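Local coordinates for putative outer membrane protein (LpxR) (Salmonella typhimurium, PDB 3FID), which probably removes acyl chains from lipid A in the outer membrane, as a lipopolysaccharide-modifying beta-barrel enzyme, at residues Y263-V275 with D284-F296. Residues are numbered along the deposited sequence; the frame is centred on the assembly and turned at random.
Sequences YSPVAFSLSLNKV and DYSYINGDITFFF
Asn-273 and Tyr-287 show how two neighbouring strands of an outer-membrane barrel fit together on the barrel's polar inner face. CB of Asn-273 rests over one face of the Tyr-287 ring, 3.8 Å from its centroid, while CG2 of Val-275 comes in at the ring's edge. With its CG between its own backbone N and carbonyl carbon (chi1 63°), Tyr-287 turns its ring across the partner strand; Tyr-285, turned likewise, lays a face against CB of Val-275. Beyond Tyr-287, ND2 of Asn-273 donates to OD1 of Asn-289 at 2.8 Å, the amides nearly coplanar; Arg-256 grips the same oxygen. Asn-289 ND2 donates in turn to the syn lone pair of Asp-291 OD1, which Ser-6 also bonds. On the other face most side chains are apolar: Ile-288 wedges between two leucines, CG2 3.5 Å from Leu-272 CD2 and CB 4.0 Å from CD2 of Leu-270, whose own pair is the bare Gly-290. Toward the far end, NZ of Lys-274 forms a salt bridge to OD1 of Asp-284. Paired backbone hydrogen bonds join the antiparallel strands from Ala-267/Thr-293 to Val-275/Tyr-285. Strand 251-263 flanks 266-275, strand 2-9 pairs with 285-295 to help close the barrel, and helix 16-23 packs on Leu-272 and Ser-286.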
ATOM      1  N   TYR A 263      15.269   9.466  14.765  1.00 18.94           N
ATOM      2  CA  TYR A 263      15.647   9.940  16.077  1.00 19.79           C
ATOM      3  C   TYR A 263      14.573  10.903  16.476  1.00 19.33           C
ATOM      4  O   TYR A 263      14.323  11.865  15.763  1.00 18.54           O
ATOM      5  CB  TYR A 263      17.033  10.618  16.089  1.00 20.94           C
ATOM      6  CG  TYR A 263      17.531  10.751  17.526  1.00 22.50           C
ATOM      7  CD1 TYR A 263      17.135  11.813  18.329  1.00 24.65           C
ATOM      8  CD2 TYR A 263      18.339   9.769  18.096  1.00 25.34           C
ATOM      9  CE1 TYR A 263      17.544  11.911  19.661  1.00 24.15           C
ATOM     10  CE2 TYR A 263      18.764   9.866  19.429  1.00 24.73           C
ATOM     11  CZ  TYR A 263      18.361  10.938  20.192  1.00 24.72           C
ATOM     12  OH  TYR A 263      18.776  11.028  21.516  1.00 26.69           O
ATOM     13  N   SER A 264      13.903  10.616  17.592  1.00 19.89           N
ATOM     14  CA  SER A 264      12.888  11.515  18.148  1.00 20.96           C
ATOM     15  C   SER A 264      13.218  12.965  17.798  1.00 21.14           C
ATOM     16  O   SER A 264      14.301  13.444  18.150  1.00 21.33           O
ATOM     17  CB  SER A 264      12.826  11.380  19.674  1.00 20.95           C
ATOM     18  OG  SER A 264      11.986  10.318  20.065  1.00 23.56           O
ATOM     19  N   PRO A 265      12.282  13.674  17.129  1.00 20.77           N
ATOM     20  CA  PRO A 265      10.939  13.215  16.761  1.00 20.26           C
ATOM     21  C   PRO A 265      10.730  12.876  15.274  1.00 19.41           C
ATOM     22  O   PRO A 265       9.614  12.988  14.798  1.00 18.91           O
ATOM     23  CB  PRO A 265      10.089  14.453  17.078  1.00 21.18           C
ATOM     24  CG  PRO A 265      11.022  15.607  16.728  1.00 20.15           C
ATOM     25  CD  PRO A 265      12.457  15.101  16.786  1.00 20.87           C
ATOM     26  N   VAL A 266      11.772  12.494  14.550  1.00 18.02           N
ATOM     27  CA  VAL A 266      11.604  12.278  13.109  1.00 17.72           C
ATOM     28  C   VAL A 266      12.152  10.930  12.615  1.00 16.87           C
ATOM     29  O   VAL A 266      13.250  10.509  13.010  1.00 16.10           O
ATOM     30  CB  VAL A 266      12.142  13.465  12.283  1.00 17.82           C
ATOM     31  CG1 VAL A 266      13.670  13.615  12.414  1.00 20.24           C
ATOM     32  CG2 VAL A 266      11.681  13.367  10.819  1.00 18.65           C
ATOM     33  N   ALA A 267      11.387  10.255  11.749  1.00 15.63           N
ATOM     34  CA  ALA A 267      11.838   8.979  11.230  1.00 14.92           C
ATOM     35  C   ALA A 267      11.568   8.905   9.740  1.00 14.93           C
ATOM     36  O   ALA A 267      10.578   9.452   9.273  1.00 15.10           O
ATOM     37  CB  ALA A 267      11.160   7.828  11.940  1.00 14.26           C
ATOM     38  N   PHE A 268      12.459   8.224   9.035  1.00 14.12           N
ATOM     39  CA  PHE A 268      12.401   8.053   7.594  1.00 15.39           C
ATOM     40  C   PHE A 268      12.266   6.562   7.332  1.00 14.72           C
ATOM     41  O   PHE A 268      12.914   5.755   8.003  1.00 14.50           O
ATOM     42  CB  PHE A 268      13.657   8.618   6.940  1.00 16.70           C
ATOM     43  CG  PHE A 268      13.845  10.091   7.193  1.00 19.57           C
ATOM     44  CD1 PHE A 268      14.703  10.530   8.201  1.00 24.70           C
ATOM     45  CD2 PHE A 268      13.121  11.034   6.471  1.00 24.21           C
ATOM     46  CE1 PHE A 268      14.862  11.904   8.462  1.00 25.90           C
ATOM     47  CE2 PHE A 268      13.267  12.412   6.726  1.00 24.54           C
ATOM     48  CZ  PHE A 268      14.131  12.838   7.716  1.00 24.74           C
ATOM     49  N   SER A 269      11.399   6.214   6.383  1.00 13.60           N
ATOM     50  CA  SER A 269      11.168   4.822   6.003  1.00 13.12           C
ATOM     51  C   SER A 269      11.210   4.633   4.494  1.00 12.75           C
ATOM     52  O   SER A 269      10.797   5.508   3.762  1.00 11.17           O
ATOM     53  CB  SER A 269       9.808   4.362   6.495  1.00 13.06           C
ATOM     54  OG  SER A 269       9.724   4.411   7.895  1.00 14.57           O
ATOM     55  N   LEU A 270      11.687   3.464   4.053  1.00 13.31           N
ATOM     56  CA  LEU A 270      11.612   3.075   2.652  1.00 12.98           C
ATOM     57  C   LEU A 270      11.130   1.626   2.598  1.00 13.22           C
ATOM     58  O   LEU A 270      11.591   0.798   3.382  1.00 13.13           O
ATOM     59  CB  LEU A 270      13.006   3.251   2.006  1.00 13.59           C
ATOM     60  CG  LEU A 270      13.454   2.924   0.569  1.00 16.66           C
ATOM     61  CD1 LEU A 270      14.137   1.595   0.474  1.00 21.83           C
ATOM     62  CD2 LEU A 270      12.358   3.082  -0.472  1.00 18.15           C
ATOM     63  N   SER A 271      10.172   1.338   1.716  1.00 11.28           N
ATOM     64  CA  SER A 271       9.711  -0.033   1.503  1.00 11.85           C
ATOM     65  C   SER A 271       9.796  -0.353   0.002  1.00 10.63           C
ATOM     66  O   SER A 271       9.372   0.454  -0.831  1.00  9.98           O
ATOM     67  CB  SER A 271       8.274  -0.210   2.042  1.00 12.75           C
ATOM     68  OG  SER A 271       7.894  -1.593   2.008  1.00 16.76           O
ATOM     69  N   LEU A 272      10.438  -1.472  -0.320  1.00  9.76           N
ATOM     70  CA  LEU A 272      10.579  -1.977  -1.685  1.00  9.50           C
ATOM     71  C   LEU A 272       9.579  -3.091  -1.886  1.00  8.68           C
ATOM     72  O   LEU A 272       9.682  -4.151  -1.232  1.00  7.19           O
ATOM     73  CB  LEU A 272      12.002  -2.535  -1.875  1.00 10.52           C
ATOM     74  CG  LEU A 272      13.198  -1.601  -1.551  1.00 11.63           C
ATOM     75  CD1 LEU A 272      14.568  -2.330  -1.782  1.00 16.67           C
ATOM     76  CD2 LEU A 272      13.190  -0.352  -2.343  1.00 14.72           C
ATOM     77  N   ASN A 273       8.636  -2.892  -2.806  1.00  9.23           N
ATOM     78  CA  ASN A 273       7.456  -3.734  -2.853  1.00  9.43           C
ATOM     79  C   ASN A 273       7.250  -4.405  -4.188  1.00  9.45           C
ATOM     80  O   ASN A 273       7.616  -3.845  -5.193  1.00  8.73           O
ATOM     81  CB  ASN A 273       6.223  -2.906  -2.482  1.00  9.21           C
ATOM     82  CG  ASN A 273       6.444  -2.097  -1.219  1.00 12.43           C
ATOM     83  OD1 ASN A 273       6.912  -2.627  -0.213  1.00 11.06           O
ATOM     84  ND2 ASN A 273       6.120  -0.800  -1.275  1.00 13.42           N
ATOM     85  N   LYS A 274       6.689  -5.620  -4.171  1.00 10.07           N
ATOM     86  CA  LYS A 274       6.273  -6.274  -5.413  1.00 10.60           C
ATOM     87  C   LYS A 274       4.904  -6.911  -5.235  1.00  9.54           C
ATOM     88  O   LYS A 274       4.647  -7.605  -4.249  1.00 10.00           O
ATOM     89  CB  LYS A 274       7.272  -7.345  -5.871  1.00 10.83           C
ATOM     90  CG  LYS A 274       6.936  -7.906  -7.290  1.00 12.80           C
ATOM     91  CD  LYS A 274       7.840  -9.040  -7.703  1.00 12.31           C
ATOM     92  CE  LYS A 274       7.216 -10.390  -7.293  1.00 16.13           C
ATOM     93  NZ  LYS A 274       7.844 -11.500  -8.072  1.00 14.86           N
ATOM     94  N   VAL A 275       4.033  -6.706  -6.221  1.00  9.54           N
ATOM     95  CA  VAL A 275       2.751  -7.375  -6.219  1.00  9.06           C
ATOM     96  C   VAL A 275       2.728  -8.312  -7.445  1.00  9.77           C
ATOM     97  O   VAL A 275       3.062  -7.870  -8.559  1.00  9.82           O
ATOM     98  CB  VAL A 275       1.599  -6.333  -6.252  1.00  7.95           C
ATOM     99  CG1 VAL A 275       0.232  -7.014  -6.426  1.00  7.72           C
ATOM    100  CG2 VAL A 275       1.607  -5.451  -4.927  1.00  8.09           C
ATOM    101  N   ASP A 284       3.775  -9.312 -12.801  1.00 10.52           N
ATOM    102  CA  ASP A 284       4.171  -8.765 -11.487  1.00 10.93           C
ATOM    103  C   ASP A 284       4.676  -7.359 -11.701  1.00 10.93           C
ATOM    104  O   ASP A 284       5.283  -7.059 -12.754  1.00  9.49           O
ATOM    105  CB  ASP A 284       5.298  -9.594 -10.844  1.00 11.60           C
ATOM    106  CG  ASP A 284       4.964 -11.072 -10.683  1.00 10.80           C
ATOM    107  OD1 ASP A 284       5.819 -11.757 -10.093  1.00 15.90           O
ATOM    108  OD2 ASP A 284       3.885 -11.571 -11.108  1.00 11.80           O
ATOM    109  N   TYR A 285       4.452  -6.488 -10.698  1.00 10.85           N
ATOM    110  CA  TYR A 285       4.945  -5.136 -10.764  1.00  9.97           C
ATOM    111  C   TYR A 285       5.578  -4.705  -9.449  1.00  9.59           C
ATOM    112  O   TYR A 285       5.173  -5.160  -8.381  1.00  9.47           O
ATOM    113  CB  TYR A 285       3.835  -4.160 -11.189  1.00  9.70           C
ATOM    114  CG  TYR A 285       2.662  -4.056 -10.236  1.00  8.75           C
ATOM    115  CD1 TYR A 285       1.545  -4.884 -10.396  1.00  9.28           C
ATOM    116  CD2 TYR A 285       2.627  -3.085  -9.222  1.00  8.12           C
ATOM    117  CE1 TYR A 285       0.428  -4.774  -9.561  1.00  9.61           C
ATOM    118  CE2 TYR A 285       1.495  -2.959  -8.354  1.00 10.45           C
ATOM    119  CZ  TYR A 285       0.402  -3.811  -8.537  1.00 11.11           C
ATOM    120  OH  TYR A 285      -0.735  -3.747  -7.741  1.00 12.40           O
ATOM    121  N   SER A 286       6.583  -3.856  -9.551  1.00  9.15           N
ATOM    122  CA  SER A 286       7.329  -3.370  -8.364  1.00  9.66           C
ATOM    123  C   SER A 286       7.205  -1.847  -8.202  1.00  9.63           C
ATOM    124  O   SER A 286       7.074  -1.080  -9.180  1.00  9.20           O
ATOM    125  CB  SER A 286       8.811  -3.760  -8.449  1.00  8.98           C
ATOM    126  OG  SER A 286       9.406  -3.212  -9.621  1.00 13.74           O
ATOM    127  N   TYR A 287       7.280  -1.408  -6.954  1.00  9.45           N
ATOM    128  CA  TYR A 287       7.208   0.010  -6.652  1.00  9.64           C
ATOM    129  C   TYR A 287       7.819   0.231  -5.276  1.00  9.82           C
ATOM    130  O   TYR A 287       8.117  -0.739  -4.540  1.00 10.21           O
ATOM    131  CB  TYR A 287       5.745   0.496  -6.673  1.00 10.06           C
ATOM    132  CG  TYR A 287       4.829  -0.146  -5.631  1.00 11.49           C
ATOM    133  CD1 TYR A 287       4.215  -1.370  -5.858  1.00 11.09           C
ATOM    134  CD2 TYR A 287       4.578   0.500  -4.428  1.00  9.17           C
ATOM    135  CE1 TYR A 287       3.362  -1.939  -4.882  1.00 10.77           C
ATOM    136  CE2 TYR A 287       3.752  -0.056  -3.445  1.00  9.33           C
ATOM    137  CZ  TYR A 287       3.153  -1.251  -3.679  1.00 12.51           C
ATOM    138  OH  TYR A 287       2.349  -1.720  -2.676  1.00 16.66           O
ATOM    139  N   ILE A 288       7.996   1.494  -4.921  1.00 10.31           N
ATOM    140  CA  ILE A 288       8.458   1.822  -3.576  1.00 11.11           C
ATOM    141  C   ILE A 288       7.476   2.730  -2.882  1.00 10.72           C
ATOM    142  O   ILE A 288       6.639   3.364  -3.518  1.00 10.33           O
ATOM    143  CB  ILE A 288       9.824   2.521  -3.567  1.00 12.25           C
ATOM    144  CG1 ILE A 288       9.751   3.880  -4.296  1.00 13.87           C
ATOM    145  CG2 ILE A 288      10.905   1.603  -4.165  1.00 14.91           C
ATOM    146  CD1 ILE A 288      10.899   4.817  -3.982  1.00 17.85           C
ATOM    147  N   ASN A 289       7.573   2.772  -1.565  1.00 11.60           N
ATOM    148  CA  ASN A 289       7.032   3.908  -0.835  1.00 12.29           C
ATOM    149  C   ASN A 289       8.128   4.479   0.073  1.00 12.37           C
ATOM    150  O   ASN A 289       8.982   3.729   0.574  1.00 10.59           O
ATOM    151  CB  ASN A 289       5.683   3.594  -0.132  1.00 13.43           C
ATOM    152  CG  ASN A 289       5.762   2.466   0.895  1.00 16.92           C
ATOM    153  OD1 ASN A 289       5.637   1.280   0.557  1.00 18.71           O
ATOM    154  ND2 ASN A 289       5.921   2.832   2.168  1.00 18.73           N
ATOM    155  N   GLY A 290       8.131   5.809   0.212  1.00 11.57           N
ATOM    156  CA  GLY A 290       9.045   6.500   1.120  1.00 12.82           C
ATOM    157  C   GLY A 290       8.199   7.331   2.063  1.00 12.81           C
ATOM    158  O   GLY A 290       7.231   7.995   1.632  1.00 12.18           O
ATOM    159  N   ASP A 291       8.512   7.251   3.353  1.00 13.26           N
ATOM    160  CA  ASP A 291       7.664   7.898   4.352  1.00 12.43           C
ATOM    161  C   ASP A 291       8.478   8.792   5.291  1.00 12.43           C
ATOM    162  O   ASP A 291       9.639   8.491   5.630  1.00 10.76           O
ATOM    163  CB  ASP A 291       6.866   6.893   5.212  1.00 13.69           C
ATOM    164  CG  ASP A 291       6.522   5.574   4.479  1.00 15.11           C
ATOM    165  OD1 ASP A 291       6.036   5.573   3.336  1.00 16.06           O
ATOM    166  OD2 ASP A 291       6.702   4.513   5.105  1.00 17.65           O
ATOM    167  N   ILE A 292       7.860   9.895   5.694  1.00 11.38           N
ATOM    168  CA  ILE A 292       8.438  10.754   6.729  1.00 13.88           C
ATOM    169  C   ILE A 292       7.413  10.748   7.838  1.00 13.46           C
ATOM    170  O   ILE A 292       6.238  11.025   7.589  1.00 13.53           O
ATOM    171  CB  ILE A 292       8.650  12.205   6.245  1.00 14.54           C
ATOM    172  CG1 ILE A 292       9.657  12.252   5.091  1.00 14.84           C
ATOM    173  CG2 ILE A 292       9.136  13.088   7.421  1.00 13.15           C
ATOM    174  CD1 ILE A 292       9.814  13.658   4.494  1.00 17.56           C
ATOM    175  N   THR A 293       7.846  10.356   9.040  1.00 14.42           N
ATOM    176  CA  THR A 293       6.940  10.184  10.153  1.00 13.87           C
ATOM    177  C   THR A 293       7.458  11.019  11.323  1.00 15.05           C
ATOM    178  O   THR A 293       8.626  10.896  11.720  1.00 14.13           O
ATOM    179  CB  THR A 293       6.851   8.717  10.561  1.00 14.40           C
ATOM    180  OG1 THR A 293       6.555   7.928   9.405  1.00 13.29           O
ATOM    181  CG2 THR A 293       5.721   8.518  11.591  1.00 15.17           C
ATOM    182  N   PHE A 294       6.588  11.872  11.848  1.00 15.50           N
ATOM    183  CA  PHE A 294       6.887  12.586  13.078  1.00 17.98           C
ATOM    184  C   PHE A 294       6.266  11.781  14.194  1.00 18.39           C
ATOM    185  O   PHE A 294       5.098  11.452  14.135  1.00 18.66           O
ATOM    186  CB  PHE A 294       6.360  14.020  12.994  1.00 18.65           C
ATOM    187  CG  PHE A 294       7.011  14.803  11.902  1.00 20.32           C
ATOM    188  CD1 PHE A 294       8.287  15.327  12.075  1.00 24.20           C
ATOM    189  CD2 PHE A 294       6.388  14.932  10.665  1.00 24.35           C
ATOM    190  CE1 PHE A 294       8.925  16.017  11.035  1.00 23.80           C
ATOM    191  CE2 PHE A 294       7.014  15.625   9.614  1.00 27.66           C
ATOM    192  CZ  PHE A 294       8.281  16.170   9.806  1.00 25.32           C
ATOM    193  N   PHE A 295       7.081  11.394  15.167  1.00 19.46           N
ATOM    194  CA  PHE A 295       6.624  10.511  16.245  1.00 20.22           C
ATOM    195  C   PHE A 295       7.061  11.122  17.573  1.00 20.92           C
ATOM    196  O   PHE A 295       8.206  11.548  17.725  1.00 20.31           O
ATOM    197  CB  PHE A 295       7.132   9.065  16.056  1.00 19.75           C
ATOM    198  CG  PHE A 295       8.614   8.860  16.348  1.00 20.36           C
ATOM    199  CD1 PHE A 295       9.584   9.188  15.407  1.00 19.04           C
ATOM    200  CD2 PHE A 295       9.022   8.261  17.546  1.00 20.55           C
ATOM    201  CE1 PHE A 295      10.912   8.982  15.653  1.00 19.43           C
ATOM    202  CE2 PHE A 295      10.376   8.051  17.810  1.00 19.79           C
ATOM    203  CZ  PHE A 295      11.323   8.395  16.853  1.00 19.28           C
ATOM    204  N   PHE A 296       6.129  11.177  18.515  1.00 22.23           N
ATOM    205  CA  PHE A 296       6.293  12.010  19.701  1.00 24.00           C
ATOM    206  C   PHE A 296       5.313  11.562  20.771  1.00 24.61           C
ATOM    207  O   PHE A 296       5.170  12.203  21.801  1.00 25.39           O
ATOM    208  CB  PHE A 296       6.066  13.489  19.343  1.00 24.43           C
ATOM    209  CG  PHE A 296       4.880  13.722  18.433  1.00 24.71           C
ATOM    210  CD1 PHE A 296       5.041  13.763  17.044  1.00 26.25           C
ATOM    211  CD2 PHE A 296       3.603  13.878  18.955  1.00 24.52           C
ATOM    212  CE1 PHE A 296       3.940  13.967  16.201  1.00 25.54           C
ATOM    213  CE2 PHE A 296       2.506  14.074  18.119  1.00 24.29           C
ATOM    214  CZ  PHE A 296       2.674  14.117  16.745  1.00 24.71           C
ATOM    215  OXT PHE A 296       4.644  10.537  20.614  1.00 24.77           O
TER
HETATM  216  O   HOH W   1       9.547  10.546  19.959  1.00 23.38           O
HETATM  217  O   HOH W   2       8.830   6.968   8.519  1.00 16.87           O